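Local coordinates for telomerase reverse transcriptase (Candida tropicalis MYA-3404, PDB 6ZD1), which probably extends chromosome ends as the catalytic subunit of telomerase, copying a template in the enzyme's RNA into telomeric DNA repeats, at residues N607-I612 with E658-V663; Q591-N596 with E614-I619; S548-F553 with D557-T562; S304-N307 with E311-D314; I88-L93 with I169-N174. All blocks are in the same frame, centred on the assembly; numbering follows the deposited sequence.

Contact 1: residues N607-I612 with E658-V663; sequences NSLETI and EKFARV
Ser-608 OG is engaged from two directions. It accepts a weak capping bond from Thr-611 N (3.3 Å, 152° at the hydrogen), which makes Ser-608 the N-cap of helix 609-637, and it is hydrogen-bonded to Asn-307 O. Thr-611 OG1 bonds to that same carbonyl, so the helix start is fastened to the loop before helix 309-326. One turn in, Ile-612 faces helix 642-664, and its CD1 lies 3.6 Å from Phe-660 CE2, in the plane of the ring and at its edge. The CG2 branch follows at 3.9 Å from Phe-660 CE2, the two side chains running at about a right angle. Phe-660 holds CG opposite its own backbone N (chi1 174°), which carries the ring out toward Ile-612. These are consecutive helices of the largely helical C-terminal region, the part that follows the reverse transcriptase palm in telomerases, and their meeting here is purely apolar. Leu-609 CD2 adds a looser touch, 4.3 Å from Phe-660 CZ, while Val-670 of the next helix packs on Phe-660. On helix 642-664, Arg-662 NH1 forms a salt bridge at 3.1 Å with the syn lone pair of Glu-658 OE2, which sits 26° out of the guanidinium plane.

Contact 2: residues Q591-N596 with E614-I619; sequences QFYCSN and ENVDAI
Ile-619 is the side chain on which the contact turns, with each of its two branches given to a different partner on helix 582-596. Its CG2 approaches the Tyr-593 ring obliquely, 3.4 Å from Tyr-593 CD1 and 3.6 Å from Tyr-593 CE1. The other branch ends in CD1, which comes within 3.7 Å of Asn-596 CB. Tyr-593 has CG anti to its backbone N (chi1 -171°), and this lays the ring along the gap between the helices until OH is 3.8 Å from Val-616 CG1. That hydroxyl is hydrogen-bonded to Thr-656 of helix 642-664, so its polar need is met inside a buried interface. Asn-596 turns its amide back onto its own helix: ND2 donates to Phe-592 O over 2.7 Å with 154° at the hydrogen, and this nitrogen also lies above one face of the Phe-592 ring, toward its rim. Phe-592 O accepts from Asn-596 N as well, the two donors reaching it from opposite faces of the carbonyl plane. The segment axes pass 10.8 Å apart at 149°, an antiparallel packing of two successive helices, consistent with the helical bundle of the telomerase C-terminal extension, or thumb.

Contact 3: residues S548-F553 with D557-T562; sequences SNKMTF and DINCLT
Thr-552 keeps OG1 beside its backbone N (chi1 -63°), turned toward the neighbouring strand, where it donates to Asp-557 OD1 at 3.0 Å, nearly along the carboxylate C-O axis. Asn-559 instead carries CG opposite its backbone N (chi1 -169°), and this brings OD1 round toward the residues that follow. The strands form an antiparallel beta hairpin. Its place just after the palm strands, together with the sequence of its turn, is consistent with motif E, the primer grip of telomerase reverse transcriptases. The evidence for the register is the central hydrogen-bonded pair, Met-551 with Ile-558: Met-551 N reaches Ile-558 O, and Ile-558 N reaches Met-551 O, each over 2.8 Å and nearly straight. Lys-550 with Asn-559 and Thr-552 with Asp-557 are non-hydrogen-bonded pairs, and all four point to one face, which is the more exposed. Lys-550 and Asn-559 lie side by side there, pointing the same way. The face bearing Met-551 (modelled as selenomethionine) and Ile-558 is buried against the palm: Met-551 packs on strands 334-339 and 539-541, and Ile-558 on Ile-505. Near the turn, Ile-558 CD1 meets Phe-553 CB at 3.8 Å. Beyond the Lys-550 and Asn-559 pair, away from the turn, Cys-560 N donates to Asn-549 O, although the modelled separation is too short to be relied on, and Asn-549 OD1 lies 3.2 Å from Leu-561 CB. Asn-559 opens an Asx turn in which Leu-561 N donates to Asn-559 OD1 at 2.8 Å, in the plane of the side-chain carbonyl.

Contact 4: residues S304-N307 with E311-D314; sequences SSVN and EVAD
Glu-311 meets Val-306 first, its CB 3.5 Å from Val-306 CG1, then runs on past the valine in the opposite sense. The glutamate chain is extended beyond CG, so the carboxylate is carried over the valine to the loop: OE1 stops 3.5 Å from Val-306 CG2, while OE2 comes to 3.6 Å from Asn-307 N. None of these approaches is a hydrogen bond. Val-312, next along helix 309-326, turns CG2 onto Val-306 CG1 at 3.6 Å, the two side chains at about a right angle. With CG1 of Val-306 anti to its backbone N (chi1 155°), this methyl touches both helix residues. Strand 495-500 of the palm sheet backs the contact: Leu-498 packs on both valines, and Val-306 shares backbone hydrogen bonding with Arg-499. The loop leading into the helix is thereby laid along the palm sheet, in the reverse transcriptase region. The joint is made mostly by the valine methyls and the aliphatic part of Glu-311, which can do little for a negative charge. The Glu-311 carboxylate is probably stabilised by solvent, since the residue is partly exposed, and by its place in the first helical turn, where the helix dipole would be expected to favour the charged form.

Contact 5: residues I88-L93 with I169-N174; sequences IIMGKL and ISLVKN
Met-90, present as selenomethionine, makes every close approach between these two helices. Its chain leaves CA with CG beside the backbone N and then bends twice more (chi2 -55°, chi3 -59°), a folded shape that sets the selenium against helix 158-179. There SE lies 4.1 Å from Val-172 CG2 and 4.2 Å from Leu-171 CB, and its terminal CE is 4.2 Å from Leu-171 CD1. It crosses Val-172 at about a right angle and Leu-171 at a slant. Around this buried point the packing continues: Trp-99, Val-167 and Ile-175 also touch Met-90, and helix 104-117 covers Val-172 through Ile-112, Phe-115 and Leu-116. The other side of helix 79-93 is different in kind, for Lys-92 is exposed and takes no part. Leu-93 CD1 stays 4.8 Å from Leu-171 CD2, a looser approach, and Leu-93 also packs on Tyr-53. A wider pi-type turn at 169-172 includes both of the partner residues. Both helices belong to the RNA-binding region of telomerase. With no hydrogen bond or charge pair across it, the contact rests on dispersion and on burial of apolar surface, so the helices are held here by close fit, not by a directional bond.

From the N terminus, contact 5 comes first, closing a loop of 75 residues within the RNA-binding region, on the opposite side of the chain's centre from contacts 3 and 4. Contact 4 and then contact 3 close short local loops of three residues each in the reverse transcriptase part; they touch where Phe-553 packs on Val-312. Contact 2 opens next, but before its second segment is reached contact 1 has begun, so the two cross along the chain and share helix 609-637. Contacts 1 and 2 thereby interlock three C-terminal helices. Contact 1 also reaches back to contact 4 through Asn-307, tying the C-terminal helices to the palm.

Contact 1: residues N607-I612 with E658-V663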
# COMPACT_ATOMS: atom_id res chain seq x y z
N ASN A 607 8.20 1.58 -3.12
CA ASN A 607 7.88 2.30 -4.34
C ASN A 607 8.40 3.73 -4.25
O ASN A 607 8.62 4.27 -3.16
CB ASN A 607 6.37 2.34 -4.61
CG ASN A 607 5.70 1.00 -4.44
OD1 ASN A 607 5.67 0.18 -5.36
ND2 ASN A 607 5.15 0.76 -3.26
N SER A 608 8.58 4.34 -5.41
CA SER A 608 8.91 5.76 -5.49
C SER A 608 7.65 6.60 -5.34
O SER A 608 6.53 6.10 -5.46
CB SER A 608 9.61 6.08 -6.81
OG SER A 608 8.72 5.89 -7.91
N LEU A 609 7.85 7.89 -5.06
CA LEU A 609 6.71 8.80 -4.93
C LEU A 609 5.95 8.93 -6.24
O LEU A 609 4.72 9.01 -6.24
CB LEU A 609 7.18 10.17 -4.46
CG LEU A 609 7.18 10.39 -2.95
CD1 LEU A 609 7.34 11.86 -2.62
CD2 LEU A 609 5.91 9.83 -2.33
N GLU A 610 6.66 8.94 -7.37
CA GLU A 610 5.98 9.02 -8.66
C GLU A 610 5.10 7.80 -8.89
O GLU A 610 4.03 7.90 -9.49
CB GLU A 610 6.99 9.14 -9.80
CG GLU A 610 7.94 10.33 -9.70
CD GLU A 610 9.25 9.97 -9.01
OE1 GLU A 610 10.00 10.90 -8.64
OE2 GLU A 610 9.52 8.76 -8.83
N THR A 611 5.53 6.63 -8.39
CA THR A 611 4.70 5.44 -8.47
C THR A 611 3.53 5.52 -7.51
O THR A 611 2.40 5.17 -7.87
CB THR A 611 5.55 4.20 -8.19
OG1 THR A 611 6.48 4.00 -9.26
CG2 THR A 611 4.66 2.96 -8.06
N ILE A 612 3.77 5.99 -6.28
CA ILE A 612 2.66 6.18 -5.34
C ILE A 612 1.66 7.16 -5.92
O ILE A 612 0.44 6.91 -5.90
CB ILE A 612 3.18 6.66 -3.98
CG1 ILE A 612 3.95 5.55 -3.27
CG2 ILE A 612 2.03 7.14 -3.11
CD1 ILE A 612 4.54 5.98 -1.95
N GLU A 658 -4.61 9.91 4.98
CA GLU A 658 -4.54 9.18 6.24
C GLU A 658 -3.92 7.80 6.03
O GLU A 658 -3.02 7.39 6.78
CB GLU A 658 -5.94 9.05 6.84
CG GLU A 658 -6.01 8.97 8.36
CD GLU A 658 -5.92 7.55 8.89
OE1 GLU A 658 -5.88 7.37 10.12
OE2 GLU A 658 -5.90 6.61 8.06
N LYS A 659 -4.36 7.08 5.00
CA LYS A 659 -3.81 5.74 4.77
C LYS A 659 -2.36 5.81 4.32
O LYS A 659 -1.57 4.92 4.66
CB LYS A 659 -4.66 4.99 3.75
CG LYS A 659 -4.38 3.49 3.71
CD LYS A 659 -5.48 2.74 2.97
CE LYS A 659 -5.19 1.24 2.98
NZ LYS A 659 -6.31 0.45 2.39
N PHE A 660 -1.97 6.86 3.60
CA PHE A 660 -0.57 7.02 3.21
C PHE A 660 0.32 7.25 4.43
O PHE A 660 1.42 6.70 4.52
CB PHE A 660 -0.41 8.17 2.22
CG PHE A 660 1.03 8.49 1.89
CD1 PHE A 660 1.72 9.47 2.57
CD2 PHE A 660 1.69 7.79 0.89
CE1 PHE A 660 3.04 9.76 2.27
CE2 PHE A 660 3.01 8.07 0.58
CZ PHE A 660 3.69 9.06 1.27
N ALA A 661 -0.13 8.09 5.37
CA ALA A 661 0.63 8.30 6.59
C ALA A 661 0.61 7.06 7.47
O ALA A 661 1.61 6.74 8.13
CB ALA A 661 0.07 9.50 7.35
N ARG A 662 -0.51 6.33 7.49
CA ARG A 662 -0.59 5.09 8.25
C ARG A 662 0.44 4.08 7.76
O ARG A 662 1.18 3.49 8.55
CB ARG A 662 -2.00 4.52 8.16
CG ARG A 662 -2.72 4.32 9.49
CD ARG A 662 -4.19 4.01 9.24
NE ARG A 662 -4.36 2.88 8.34
CZ ARG A 662 -5.41 2.70 7.53
NH1 ARG A 662 -6.39 3.59 7.51
NH2 ARG A 662 -5.47 1.64 6.74
N VAL A 663 0.49 3.87 6.44
CA VAL A 663 1.36 2.84 5.88
C VAL A 663 2.83 3.17 6.13
O VAL A 663 3.58 2.37 6.70
CB VAL A 663 1.06 2.64 4.39
CG1 VAL A 663 2.14 1.79 3.74
CG2 VAL A 663 -0.30 1.99 4.21

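Contact 2: residues Q591-N596 with E614-I619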
# COMPACT_ATOMS: atom_id res chain seq x y z
N GLN A 591 -16.94 3.36 -1.62
CA GLN A 591 -16.61 1.95 -1.43
C GLN A 591 -15.60 1.47 -2.46
O GLN A 591 -14.62 0.80 -2.11
CB GLN A 591 -17.88 1.10 -1.50
CG GLN A 591 -18.70 1.14 -0.24
CD GLN A 591 -17.88 0.71 0.96
OE1 GLN A 591 -17.43 -0.44 1.04
NE2 GLN A 591 -17.67 1.63 1.89
N PHE A 592 -15.80 1.82 -3.73
CA PHE A 592 -14.88 1.40 -4.78
C PHE A 592 -13.48 1.93 -4.54
O PHE A 592 -12.49 1.21 -4.70
CB PHE A 592 -15.40 1.85 -6.15
CG PHE A 592 -14.40 1.68 -7.26
CD1 PHE A 592 -14.25 0.45 -7.89
CD2 PHE A 592 -13.62 2.74 -7.68
CE1 PHE A 592 -13.34 0.29 -8.92
CE2 PHE A 592 -12.70 2.59 -8.70
CZ PHE A 592 -12.56 1.36 -9.33
N TYR A 593 -13.38 3.20 -4.12
CA TYR A 593 -12.07 3.82 -3.94
C TYR A 593 -11.28 3.13 -2.83
O TYR A 593 -10.12 2.75 -3.01
CB TYR A 593 -12.23 5.31 -3.65
CG TYR A 593 -10.94 6.08 -3.64
CD1 TYR A 593 -10.45 6.64 -4.81
CD2 TYR A 593 -10.21 6.27 -2.47
CE1 TYR A 593 -9.27 7.35 -4.82
CE2 TYR A 593 -9.02 6.98 -2.48
CZ TYR A 593 -8.56 7.52 -3.66
OH TYR A 593 -7.38 8.24 -3.68
N CYS A 594 -11.91 2.95 -1.66
CA CYS A 594 -11.23 2.29 -0.56
C CYS A 594 -10.92 0.84 -0.88
O CYS A 594 -9.92 0.30 -0.40
CB CYS A 594 -12.05 2.39 0.72
SG CYS A 594 -12.30 4.07 1.30
N SER A 595 -11.77 0.19 -1.68
CA SER A 595 -11.54 -1.22 -1.99
C SER A 595 -10.29 -1.39 -2.86
O SER A 595 -9.63 -2.43 -2.77
CB SER A 595 -12.76 -1.81 -2.70
OG SER A 595 -12.54 -3.17 -3.03
N ASN A 596 -9.96 -0.40 -3.68
CA ASN A 596 -8.80 -0.50 -4.55
C ASN A 596 -7.58 0.24 -4.02
O ASN A 596 -6.50 0.12 -4.61
CB ASN A 596 -9.15 0.02 -5.95
CG ASN A 596 -10.19 -0.83 -6.64
OD1 ASN A 596 -9.86 -1.82 -7.30
ND2 ASN A 596 -11.45 -0.46 -6.50
N GLU A 614 1.08 8.10 -9.12
CA GLU A 614 0.37 7.60 -10.29
C GLU A 614 -0.66 6.53 -9.92
O GLU A 614 -1.70 6.42 -10.57
CB GLU A 614 1.36 7.06 -11.33
CG GLU A 614 2.16 8.16 -12.03
CD GLU A 614 3.25 7.62 -12.93
OE1 GLU A 614 3.23 6.41 -13.24
OE2 GLU A 614 4.13 8.41 -13.32
N ASN A 615 -0.39 5.76 -8.87
CA ASN A 615 -1.38 4.78 -8.41
C ASN A 615 -2.60 5.48 -7.84
O ASN A 615 -3.74 5.10 -8.14
CB ASN A 615 -0.76 3.85 -7.38
CG ASN A 615 0.31 2.96 -7.97
OD1 ASN A 615 0.11 2.36 -9.03
ND2 ASN A 615 1.45 2.90 -7.31
N VAL A 616 -2.38 6.48 -7.00
CA VAL A 616 -3.49 7.31 -6.53
C VAL A 616 -4.20 7.95 -7.71
O VAL A 616 -5.44 7.95 -7.78
CB VAL A 616 -2.97 8.35 -5.53
CG1 VAL A 616 -4.06 9.35 -5.18
CG2 VAL A 616 -2.44 7.66 -4.28
N ASP A 617 -3.44 8.44 -8.69
CA ASP A 617 -4.05 9.03 -9.88
C ASP A 617 -4.86 8.00 -10.65
O ASP A 617 -5.94 8.31 -11.18
CB ASP A 617 -2.98 9.65 -10.78
CG ASP A 617 -2.30 10.85 -10.14
OD1 ASP A 617 -2.73 11.26 -9.03
OD2 ASP A 617 -1.35 11.39 -10.74
N ALA A 618 -4.37 6.76 -10.72
CA ALA A 618 -5.09 5.72 -11.45
C ALA A 618 -6.42 5.39 -10.79
O ALA A 618 -7.44 5.25 -11.47
CB ALA A 618 -4.22 4.47 -11.57
N ILE A 619 -6.44 5.28 -9.45
CA ILE A 619 -7.70 5.05 -8.76
C ILE A 619 -8.62 6.25 -8.93
O ILE A 619 -9.83 6.10 -9.15
CB ILE A 619 -7.48 4.73 -7.27
CG1 ILE A 619 -6.43 3.64 -7.10
CG2 ILE A 619 -8.78 4.27 -6.65
CD1 ILE A 619 -6.84 2.32 -7.69

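Contact 3: residues S548-F553 with D557-T562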
# COMPACT_ATOMS: atom_id res chain seq x y z
N SER A 548 4.88 -12.86 -33.05
CA SER A 548 3.78 -12.08 -32.50
C SER A 548 4.16 -10.60 -32.47
O SER A 548 5.34 -10.23 -32.55
CB SER A 548 3.42 -12.57 -31.10
OG SER A 548 2.29 -11.88 -30.59
N ASN A 549 3.15 -9.74 -32.36
CA ASN A 549 3.38 -8.31 -32.35
C ASN A 549 2.85 -7.61 -31.11
O ASN A 549 3.02 -6.39 -30.99
CB ASN A 549 2.76 -7.67 -33.60
CG ASN A 549 3.66 -7.79 -34.81
OD1 ASN A 549 4.45 -6.89 -35.10
ND2 ASN A 549 3.55 -8.91 -35.51
N LYS A 550 2.22 -8.32 -30.19
CA LYS A 550 1.77 -7.76 -28.92
C LYS A 550 2.62 -8.32 -27.79
O LYS A 550 2.80 -9.54 -27.67
CB LYS A 550 0.29 -8.07 -28.67
CG LYS A 550 -0.67 -7.04 -29.23
CD LYS A 550 -0.76 -7.11 -30.75
CE LYS A 550 -1.32 -8.44 -31.23
NZ LYS A 550 -1.50 -8.46 -32.71
N MSE A 551 3.15 -7.43 -26.95
CA MSE A 551 3.84 -7.84 -25.74
C MSE A 551 3.27 -7.10 -24.53
O MSE A 551 2.96 -5.91 -24.62
CB MSE A 551 5.34 -7.59 -25.85
CG MSE A 551 6.11 -7.88 -24.56
SE MSE A 551 8.01 -7.48 -24.65
CE MSE A 551 8.54 -8.82 -25.96
N THR A 552 3.13 -7.80 -23.41
CA THR A 552 2.66 -7.19 -22.17
C THR A 552 3.86 -6.89 -21.28
O THR A 552 4.50 -7.80 -20.74
CB THR A 552 1.67 -8.11 -21.45
OG1 THR A 552 0.51 -8.28 -22.27
CG2 THR A 552 1.24 -7.49 -20.13
N PHE A 553 4.17 -5.61 -21.14
CA PHE A 553 5.10 -5.14 -20.13
C PHE A 553 4.27 -4.75 -18.91
O PHE A 553 3.06 -5.01 -18.86
CB PHE A 553 5.95 -4.00 -20.68
CG PHE A 553 7.20 -3.75 -19.89
CD1 PHE A 553 7.99 -4.81 -19.47
CD2 PHE A 553 7.60 -2.46 -19.59
CE1 PHE A 553 9.14 -4.58 -18.74
CE2 PHE A 553 8.75 -2.23 -18.87
CZ PHE A 553 9.53 -3.29 -18.44
N ASP A 557 0.12 -2.88 -22.65
CA ASP A 557 0.10 -3.66 -23.88
C ASP A 557 0.86 -2.88 -24.94
O ASP A 557 0.45 -1.77 -25.30
CB ASP A 557 -1.33 -3.95 -24.34
CG ASP A 557 -1.86 -5.26 -23.82
OD1 ASP A 557 -1.11 -5.95 -23.09
OD2 ASP A 557 -3.02 -5.61 -24.14
N ILE A 558 1.95 -3.45 -25.43
CA ILE A 558 2.84 -2.76 -26.37
C ILE A 558 2.84 -3.52 -27.69
O ILE A 558 3.18 -4.71 -27.73
CB ILE A 558 4.26 -2.64 -25.82
CG1 ILE A 558 4.25 -1.90 -24.48
CG2 ILE A 558 5.15 -1.91 -26.81
CD1 ILE A 558 5.59 -1.86 -23.78
N ASN A 559 2.44 -2.83 -28.76
CA ASN A 559 2.47 -3.41 -30.10
C ASN A 559 3.86 -3.23 -30.70
O ASN A 559 4.34 -2.10 -30.84
CB ASN A 559 1.40 -2.76 -30.99
CG ASN A 559 1.20 -3.50 -32.31
OD1 ASN A 559 2.16 -3.80 -33.02
ND2 ASN A 559 -0.05 -3.82 -32.62
N CYS A 560 4.50 -4.34 -31.05
CA CYS A 560 5.86 -4.32 -31.57
C CYS A 560 5.95 -3.66 -32.94
O CYS A 560 7.02 -3.17 -33.31
CB CYS A 560 6.40 -5.75 -31.66
SG CYS A 560 8.12 -5.89 -32.18
N LEU A 561 4.85 -3.62 -33.69
CA LEU A 561 4.85 -3.14 -35.06
C LEU A 561 4.63 -1.64 -35.16
O LEU A 561 5.25 -0.98 -36.00
CB LEU A 561 3.76 -3.87 -35.86
CG LEU A 561 3.99 -3.93 -37.37
CD1 LEU A 561 5.31 -4.63 -37.67
CD2 LEU A 561 2.83 -4.64 -38.03
N THR A 562 3.75 -1.09 -34.33
CA THR A 562 3.43 0.33 -34.37
C THR A 562 3.83 1.08 -33.11
O THR A 562 3.66 2.31 -33.06
CB THR A 562 1.93 0.53 -34.62
OG1 THR A 562 1.19 -0.05 -33.54
CG2 THR A 562 1.52 -0.14 -35.92

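Contact 4: residues S304-N307 with E311-D314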
# COMPACT_ATOMS: atom_id res chain seq x y z
N SER A 304 18.11 5.33 -18.26
CA SER A 304 17.40 4.10 -18.56
C SER A 304 16.61 3.59 -17.36
O SER A 304 15.62 2.86 -17.54
CB SER A 304 18.38 3.03 -19.04
OG SER A 304 19.10 3.48 -20.18
N SER A 305 17.00 3.96 -16.15
CA SER A 305 16.27 3.56 -14.95
C SER A 305 15.06 4.47 -14.77
O SER A 305 15.20 5.68 -14.54
CB SER A 305 17.18 3.62 -13.73
OG SER A 305 18.24 2.69 -13.84
N VAL A 306 13.86 3.89 -14.88
CA VAL A 306 12.61 4.64 -14.91
C VAL A 306 11.87 4.42 -13.60
O VAL A 306 11.87 3.31 -13.04
CB VAL A 306 11.76 4.21 -16.12
CG1 VAL A 306 10.30 4.46 -15.87
CG2 VAL A 306 12.22 4.96 -17.36
N ASN A 307 11.21 5.47 -13.11
CA ASN A 307 10.65 5.45 -11.76
C ASN A 307 9.18 5.05 -11.71
O ASN A 307 8.67 4.80 -10.61
CB ASN A 307 10.82 6.83 -11.11
CG ASN A 307 12.27 7.21 -10.93
OD1 ASN A 307 13.13 6.34 -10.74
ND2 ASN A 307 12.56 8.50 -10.98
N GLU A 311 5.96 6.57 -16.93
CA GLU A 311 7.22 7.00 -17.53
C GLU A 311 7.73 5.98 -18.53
O GLU A 311 8.34 6.36 -19.54
CB GLU A 311 8.27 7.26 -16.44
CG GLU A 311 9.19 8.44 -16.76
CD GLU A 311 10.46 8.46 -15.94
OE1 GLU A 311 11.55 8.30 -16.53
OE2 GLU A 311 10.38 8.63 -14.70
N VAL A 312 7.47 4.69 -18.29
CA VAL A 312 7.81 3.67 -19.28
C VAL A 312 7.05 3.93 -20.58
O VAL A 312 7.62 3.91 -21.67
CB VAL A 312 7.51 2.26 -18.72
CG1 VAL A 312 7.51 1.23 -19.83
CG2 VAL A 312 8.52 1.90 -17.64
N ALA A 313 5.75 4.22 -20.46
CA ALA A 313 4.94 4.47 -21.64
C ALA A 313 5.41 5.71 -22.39
O ALA A 313 5.53 5.70 -23.62
CB ALA A 313 3.47 4.61 -21.24
N ASP A 314 5.68 6.79 -21.65
CA ASP A 314 6.10 8.04 -22.28
C ASP A 314 7.46 7.91 -22.95
O ASP A 314 7.68 8.48 -24.03
CB ASP A 314 6.11 9.17 -21.25
CG ASP A 314 4.75 9.80 -21.07
OD1 ASP A 314 4.45 10.77 -21.79
OD2 ASP A 314 3.98 9.32 -20.22

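Contact 5: residues I88-L93 with I169-N174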
# COMPACT_ATOMS: atom_id res chain seq x y z
N ILE A 88 -24.71 -14.41 11.59
CA ILE A 88 -25.26 -15.34 12.57
C ILE A 88 -24.89 -14.92 13.98
O ILE A 88 -25.71 -14.98 14.90
CB ILE A 88 -24.79 -16.78 12.25
CG1 ILE A 88 -25.59 -17.35 11.08
CG2 ILE A 88 -24.90 -17.67 13.48
CD1 ILE A 88 -25.16 -18.74 10.66
N ILE A 89 -23.64 -14.48 14.18
CA ILE A 89 -23.24 -13.94 15.48
C ILE A 89 -24.05 -12.68 15.80
O ILE A 89 -24.57 -12.53 16.91
CB ILE A 89 -21.73 -13.66 15.52
CG1 ILE A 89 -20.93 -14.91 15.12
CG2 ILE A 89 -21.31 -13.21 16.91
CD1 ILE A 89 -20.75 -15.89 16.23
N MSE A 90 -24.16 -11.78 14.84
CA MSE A 90 -24.87 -10.52 15.04
C MSE A 90 -26.34 -10.74 15.37
O MSE A 90 -26.91 -10.04 16.21
CB MSE A 90 -24.75 -9.63 13.80
CG MSE A 90 -23.34 -9.11 13.54
SE MSE A 90 -22.60 -8.17 15.08
CE MSE A 90 -23.95 -6.77 15.24
N GLY A 91 -26.95 -11.74 14.72
CA GLY A 91 -28.33 -12.07 15.04
C GLY A 91 -28.48 -12.54 16.47
O GLY A 91 -29.37 -12.09 17.20
N LYS A 92 -27.60 -13.45 16.90
CA LYS A 92 -27.62 -13.91 18.29
C LYS A 92 -27.31 -12.77 19.25
O LYS A 92 -27.91 -12.69 20.33
CB LYS A 92 -26.62 -15.05 18.47
CG LYS A 92 -27.09 -16.39 17.90
CD LYS A 92 -25.97 -17.42 17.95
CE LYS A 92 -26.43 -18.75 18.54
NZ LYS A 92 -26.73 -18.65 20.00
N LEU A 93 -26.38 -11.89 18.88
CA LEU A 93 -25.96 -10.83 19.80
C LEU A 93 -27.01 -9.74 19.93
O LEU A 93 -27.24 -9.22 21.03
CB LEU A 93 -24.63 -10.24 19.33
CG LEU A 93 -23.34 -10.77 19.96
CD1 LEU A 93 -23.26 -10.31 21.40
CD2 LEU A 93 -23.27 -12.29 19.88
N ILE A 169 -17.32 -1.07 15.06
CA ILE A 169 -15.89 -1.12 15.39
C ILE A 169 -15.60 -2.07 16.55
O ILE A 169 -14.49 -2.61 16.63
CB ILE A 169 -15.34 0.28 15.69
CG1 ILE A 169 -15.71 0.72 17.12
CG2 ILE A 169 -15.82 1.28 14.64
CD1 ILE A 169 -15.01 1.98 17.59
N SER A 170 -16.55 -2.28 17.46
CA SER A 170 -16.33 -3.18 18.59
C SER A 170 -16.90 -4.57 18.35
O SER A 170 -16.20 -5.56 18.56
CB SER A 170 -16.94 -2.59 19.88
OG SER A 170 -16.35 -1.35 20.21
N LEU A 171 -18.15 -4.67 17.90
CA LEU A 171 -18.74 -5.98 17.68
C LEU A 171 -18.24 -6.62 16.39
O LEU A 171 -17.62 -7.69 16.42
CB LEU A 171 -20.27 -5.88 17.68
CG LEU A 171 -20.90 -5.64 19.05
CD1 LEU A 171 -22.41 -5.63 18.94
CD2 LEU A 171 -20.44 -6.73 19.99
N VAL A 172 -18.49 -5.97 15.25
CA VAL A 172 -18.18 -6.59 13.97
C VAL A 172 -16.68 -6.84 13.84
O VAL A 172 -16.25 -7.94 13.45
CB VAL A 172 -18.71 -5.73 12.81
CG1 VAL A 172 -18.29 -6.32 11.46
CG2 VAL A 172 -20.23 -5.61 12.89
N LYS A 173 -15.86 -5.86 14.21
CA LYS A 173 -14.42 -5.99 14.02
C LYS A 173 -13.83 -7.07 14.91
O LYS A 173 -13.00 -7.87 14.46
CB LYS A 173 -13.73 -4.65 14.26
CG LYS A 173 -12.22 -4.69 14.15
CD LYS A 173 -11.60 -3.37 14.57
CE LYS A 173 -11.66 -2.35 13.46
NZ LYS A 173 -10.72 -2.72 12.37
N ASN A 174 -14.26 -7.13 16.18
CA ASN A 174 -13.72 -8.15 17.07
C ASN A 174 -14.13 -9.55 16.64
O ASN A 174 -13.36 -10.50 16.81
CB ASN A 174 -14.14 -7.89 18.51
CG ASN A 174 -13.48 -6.66 19.09
OD1 ASN A 174 -12.49 -6.17 18.55
ND2 ASN A 174 -14.01 -6.17 20.20